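Local structure of putative ABC transporter (Thermobispora bispora, 4PE6) at residues A[45-48]-A[52-55]; A[264-269]-A[316-321]. The protein probably binds a small sugar-like or sugar-acid solute for import by an ABC transporter, and holds a trihydroxybutanoic acid. One frame throughout, in Å; residues are numbered along the deposited sequence.

Interaction 1: A[45-48]-A[52-55]; sequences KQAQ and LIGK
Leu52 N donates a hydrogen bond of 2.9 Å to Ala47 O, with an N-H...O angle of 151°. The donor lies five residues beyond the acceptor, so the bond closes the turn at the C-terminal end of helix 31-49. This turn is the helix-to-strand connection of a beta-alpha-beta unit in the first lobe of a periplasmic binding protein fold. Just past the bond the chain passes across the end of the helix. Ile53 holds its CG1 between its own backbone N and carbonyl carbon (chi1 70°). That turns CG1 toward the helix, 3.6 Å from Gln48 CA and 4.1 Å from Ala47 CB. Gln48 CA meets Ile53 O in a CA-H...O contact of 3.5 Å, with an angle of 163° at the hydrogen. The Gln48 side chain is extended beyond CG and lies along the loop. Its NE2 comes to 3.6 Å from Gly54 O, a contact rather than a hydrogen bond. Gly54 pairs with Pro19 and Lys55 with Ile21 through their backbones, which leads the loop into the sheet. Lys55 also makes a cation-pi contact with Phe20. No salt bridge joins the two segments. One backbone hydrogen bond and close packing hold the turn, consistent with a shape that depends little on side-chain charge.

Interaction 2: A[264-269]-A[316-321]; sequences SVAALW and ELFRQQ
The two helical segments come closest at Ala266 and Phe318, whose CA atoms are 6.1 Å apart. In this periplasmic binding protein fold, helix 263-275 belongs to the first lobe, where it packs against helix 31-49 and strand 108-112. Helix 315-327, near the C terminus, lies over it. The small side chain of Ala266 suits so close an approach. Phe318 is the residue that reaches across. Its CG is anti to the backbone N (chi1 167°), which sends the ring toward the other helix. There one ring face meets the CB of Trp269. This CH-pi contact measures 4.0 Å from Trp269 CB to the ring centroid, 28° off the ring normal. The other neighbour is Ala266. Its CB lies 4.2 Å from Phe318 CD1, and its carbonyl O approaches Phe318 CE1 obliquely at 3.5 Å. The indole of Trp269 does not stack on the Phe318 ring. Trp269 CG stands beside the backbone N (chi1 -61°), and the indole leads away from Phe318, with CD1 still 4.1 Å from Phe318 CB. Trp269 NE1 is hydrogen-bonded to Trp313 O, in the loop before helix 315-327. No hydrogen bond joins the two segments. A salt bridge from Arg319 to Asp273 links the same two helices farther along. The side chain of Ala266 is about 13 Å from the bound trihydroxybutanoic acid, so this is structural packing away from the pocket. Trp269 C sits 3.9 Å above the Phe318 ring plane, offset toward the rim.

Overall arrangement
From the N terminus, strand 20-25 leads into helix 31-49, and interaction 1 closes the short turn into edge strand 55-60. The chain then builds most of the first lobe, passes through the second lobe and returns as helix 263-275. Interaction 2 closes a longer loop, from that helix through strand 283-290 and helix 293-302 to helix 315-327. The two loops follow in series and neither nest nor cross. In space they are neighbours, with centres 15 Å apart. Leu52 CD1 packs 4.0 Å from Trp269 CZ3. Val265 and Leu268 touch helix 31-49, so helix 263-275 lies between helix 31-49 and helix 315-327, and late parts of the chain complete the first lobe.

Interaction 1: A[45-48]-A[52-55]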
loop_
_atom_site.group_PDB
_atom_site.type_symbol
_atom_site.label_atom_id
_atom_site.label_comp_id
_atom_site.label_asym_id
_atom_site.label_seq_id
_atom_site.Cartn_x
_atom_site.Cartn_y
_atom_site.Cartn_z
ATOM N N LYS A 45 -8.199 -1.702 19.133
ATOM C CA LYS A 45 -7.991 -1.848 20.561
ATOM C C LYS A 45 -8.536 -0.616 21.287
ATOM O O LYS A 45 -9.215 -0.730 22.310
ATOM C CB LYS A 45 -6.491 -2.035 20.828
ATOM C CG LYS A 45 -6.101 -2.310 22.262
ATOM C CD LYS A 45 -4.595 -2.543 22.381
ATOM C CE LYS A 45 -4.143 -2.573 23.835
ATOM N NZ LYS A 45 -4.673 -3.732 24.610
ATOM N N GLN A 46 -8.267 0.558 20.726
ATOM C CA GLN A 46 -8.752 1.797 21.310
ATOM C C GLN A 46 -10.275 1.882 21.163
ATOM O O GLN A 46 -10.968 2.246 22.114
ATOM C CB GLN A 46 -8.030 2.995 20.680
ATOM C CG GLN A 46 -8.412 4.361 21.206
ATOM C CD GLN A 46 -8.207 4.490 22.693
ATOM O OE1 GLN A 46 -7.103 4.274 23.215
ATOM N NE2 GLN A 46 -9.275 4.841 23.394
ATOM N N ALA A 47 -10.804 1.500 19.998
ATOM C CA ALA A 47 -12.252 1.485 19.795
ATOM C C ALA A 47 -12.939 0.542 20.796
ATOM O O ALA A 47 -14.040 0.836 21.297
ATOM C CB ALA A 47 -12.593 1.082 18.371
ATOM N N GLN A 48 -12.282 -0.580 21.091
ATOM C CA GLN A 48 -12.822 -1.558 22.035
ATOM C C GLN A 48 -12.865 -0.959 23.441
ATOM O O GLN A 48 -13.886 -1.055 24.135
ATOM C CB GLN A 48 -12.000 -2.846 22.023
ATOM C CG GLN A 48 -12.651 -3.978 22.818
ATOM C CD GLN A 48 -11.967 -5.313 22.610
ATOM O OE1 GLN A 48 -11.452 -5.600 21.537
ATOM N NE2 GLN A 48 -11.960 -6.141 23.645
ATOM N N LEU A 52 -16.886 1.193 21.370
ATOM C CA LEU A 52 -17.445 1.283 20.021
ATOM C C LEU A 52 -17.514 -0.086 19.361
ATOM O O LEU A 52 -18.336 -0.309 18.479
ATOM C CB LEU A 52 -16.612 2.229 19.161
ATOM C CG LEU A 52 -16.493 3.674 19.641
ATOM C CD1 LEU A 52 -15.621 4.444 18.666
ATOM C CD2 LEU A 52 -17.858 4.337 19.793
ATOM N N ILE A 53 -16.633 -0.998 19.766
ATOM C CA ILE A 53 -16.668 -2.375 19.274
ATOM C C ILE A 53 -16.469 -3.314 20.449
ATOM O O ILE A 53 -15.958 -2.897 21.491
ATOM C CB ILE A 53 -15.583 -2.638 18.216
ATOM C CG1 ILE A 53 -14.173 -2.650 18.830
ATOM C CG2 ILE A 53 -15.637 -1.590 17.116
ATOM C CD1 ILE A 53 -13.126 -3.134 17.851
ATOM N N GLY A 54 -16.856 -4.575 20.269
ATOM C CA GLY A 54 -16.695 -5.595 21.311
ATOM C C GLY A 54 -15.552 -6.551 21.058
ATOM O O GLY A 54 -15.028 -7.161 21.980
ATOM N N LYS A 55 -15.161 -6.685 19.796
ATOM C CA LYS A 55 -14.213 -7.693 19.395
ATOM C C LYS A 55 -13.639 -7.360 18.020
ATOM O O LYS A 55 -14.318 -6.771 17.160
ATOM C CB LYS A 55 -14.898 -9.059 19.355
ATOM C CG LYS A 55 -13.976 -10.239 19.091
ATOM C CD LYS A 55 -14.755 -11.545 19.039
ATOM C CE LYS A 55 -13.858 -12.671 18.556
ATOM N NZ LYS A 55 -14.480 -14.007 18.767
#

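Interaction 2: A[264-269]-A[316-321]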
loop_
_atom_site.group_PDB
_atom_site.type_symbol
_atom_site.label_atom_id
_atom_site.label_comp_id
_atom_site.label_asym_id
_atom_site.label_seq_id
_atom_site.Cartn_x
_atom_site.Cartn_y
_atom_site.Cartn_z
ATOM N N SER A 264 -6.533 0.728 6.400
ATOM C CA SER A 264 -7.183 -0.201 7.289
ATOM C C SER A 264 -7.976 0.489 8.413
ATOM O O SER A 264 -9.027 -0.010 8.849
ATOM C CB SER A 264 -6.159 -1.179 7.893
ATOM O OG SER A 264 -5.211 -0.468 8.677
ATOM N N VAL A 265 -7.441 1.600 8.905
ATOM C CA VAL A 265 -8.086 2.345 9.966
ATOM C C VAL A 265 -9.291 3.085 9.391
ATOM O O VAL A 265 -10.354 3.120 9.988
ATOM C CB VAL A 265 -7.122 3.360 10.582
ATOM C CG1 VAL A 265 -7.841 4.209 11.597
ATOM C CG2 VAL A 265 -5.937 2.659 11.242
ATOM N N ALA A 266 -9.118 3.676 8.222
ATOM C CA ALA A 266 -10.253 4.311 7.541
ATOM C C ALA A 266 -11.358 3.287 7.251
ATOM O O ALA A 266 -12.531 3.598 7.345
ATOM C CB ALA A 266 -9.794 4.978 6.251
ATOM N N ALA A 267 -10.974 2.063 6.887
ATOM C CA ALA A 267 -11.948 0.995 6.627
ATOM C C ALA A 267 -12.715 0.620 7.906
ATOM O O ALA A 267 -13.906 0.354 7.857
ATOM C CB ALA A 267 -11.246 -0.220 6.047
ATOM N N LEU A 268 -12.028 0.635 9.047
ATOM C CA LEU A 268 -12.680 0.413 10.342
ATOM C C LEU A 268 -13.773 1.459 10.577
ATOM O O LEU A 268 -14.884 1.122 10.981
ATOM C CB LEU A 268 -11.643 0.498 11.468
ATOM C CG LEU A 268 -12.121 0.452 12.915
ATOM C CD1 LEU A 268 -12.894 -0.814 13.210
ATOM C CD2 LEU A 268 -10.959 0.618 13.877
ATOM N N TRP A 269 -13.445 2.731 10.363
ATOM C CA TRP A 269 -14.421 3.807 10.571
ATOM C C TRP A 269 -15.568 3.702 9.582
ATOM O O TRP A 269 -16.720 3.876 9.956
ATOM C CB TRP A 269 -13.780 5.184 10.504
ATOM C CG TRP A 269 -12.722 5.390 11.576
ATOM C CD1 TRP A 269 -11.451 5.804 11.383
ATOM C CD2 TRP A 269 -12.863 5.171 12.983
ATOM N NE1 TRP A 269 -10.773 5.868 12.582
ATOM C CE2 TRP A 269 -11.612 5.467 13.580
ATOM C CE3 TRP A 269 -13.920 4.751 13.800
ATOM C CZ2 TRP A 269 -11.391 5.369 14.957
ATOM C CZ3 TRP A 269 -13.710 4.677 15.182
ATOM C CH2 TRP A 269 -12.440 4.962 15.740
ATOM N N GLU A 316 -13.599 11.303 12.928
ATOM C CA GLU A 316 -13.945 12.619 12.395
ATOM C C GLU A 316 -13.218 12.962 11.077
ATOM O O GLU A 316 -13.841 13.450 10.123
ATOM C CB GLU A 316 -13.696 13.716 13.460
ATOM C CG GLU A 316 -14.654 14.892 13.345
ATOM C CD GLU A 316 -16.113 14.452 13.235
ATOM O OE1 GLU A 316 -16.621 13.804 14.182
ATOM O OE2 GLU A 316 -16.751 14.734 12.190
ATOM N N LEU A 317 -11.913 12.690 11.010
ATOM C CA LEU A 317 -11.169 12.929 9.762
ATOM C C LEU A 317 -11.683 12.029 8.649
ATOM O O LEU A 317 -11.806 12.465 7.512
ATOM C CB LEU A 317 -9.654 12.749 9.941
ATOM C CG LEU A 317 -8.949 13.865 10.727
ATOM C CD1 LEU A 317 -7.486 13.502 10.968
ATOM C CD2 LEU A 317 -9.054 15.216 10.020
ATOM N N PHE A 318 -12.007 10.783 8.987
ATOM C CA PHE A 318 -12.650 9.880 8.030
ATOM C C PHE A 318 -13.912 10.504 7.424
ATOM O O PHE A 318 -14.039 10.602 6.207
ATOM C CB PHE A 318 -12.997 8.539 8.675
ATOM C CG PHE A 318 -13.927 7.711 7.845
ATOM C CD1 PHE A 318 -13.459 7.046 6.736
ATOM C CD2 PHE A 318 -15.280 7.638 8.151
ATOM C CE1 PHE A 318 -14.313 6.310 5.933
ATOM C CE2 PHE A 318 -16.137 6.901 7.357
ATOM C CZ PHE A 318 -15.653 6.226 6.255
ATOM N N ARG A 319 -14.833 10.925 8.291
ATOM C CA ARG A 319 -16.093 11.528 7.856
ATOM C C ARG A 319 -15.887 12.771 6.997
ATOM O O ARG A 319 -16.599 12.963 6.002
ATOM C CB ARG A 319 -16.996 11.836 9.057
ATOM C CG ARG A 319 -17.700 10.596 9.587
ATOM C CD ARG A 319 -18.453 10.894 10.866
ATOM N NE ARG A 319 -19.086 9.700 11.416
ATOM C CZ ARG A 319 -19.707 9.663 12.589
ATOM N NH1 ARG A 319 -19.777 10.747 13.343
ATOM N NH2 ARG A 319 -20.266 8.534 13.009
ATOM N N GLN A 320 -14.912 13.602 7.369
ATOM C CA GLN A 320 -14.550 14.768 6.558
ATOM C C GLN A 320 -14.184 14.370 5.144
ATOM O O GLN A 320 -14.622 15.000 4.187
ATOM C CB GLN A 320 -13.362 15.521 7.156
ATOM C CG GLN A 320 -13.677 16.390 8.357
ATOM C CD GLN A 320 -12.422 17.072 8.888
ATOM O OE1 GLN A 320 -11.518 17.432 8.116
ATOM N NE2 GLN A 320 -12.351 17.243 10.206
ATOM N N GLN A 321 -13.343 13.347 5.012
ATOM C CA GLN A 321 -12.914 12.885 3.687
ATOM C C GLN A 321 -14.081 12.328 2.893
ATOM O O GLN A 321 -14.173 12.571 1.691
ATOM C CB GLN A 321 -11.791 11.834 3.778
ATOM C CG GLN A 321 -11.417 11.184 2.443
ATOM C CD GLN A 321 -10.567 12.063 1.533
ATOM O OE1 GLN A 321 -9.942 13.024 1.979
ATOM N NE2 GLN A 321 -10.524 11.714 0.244
#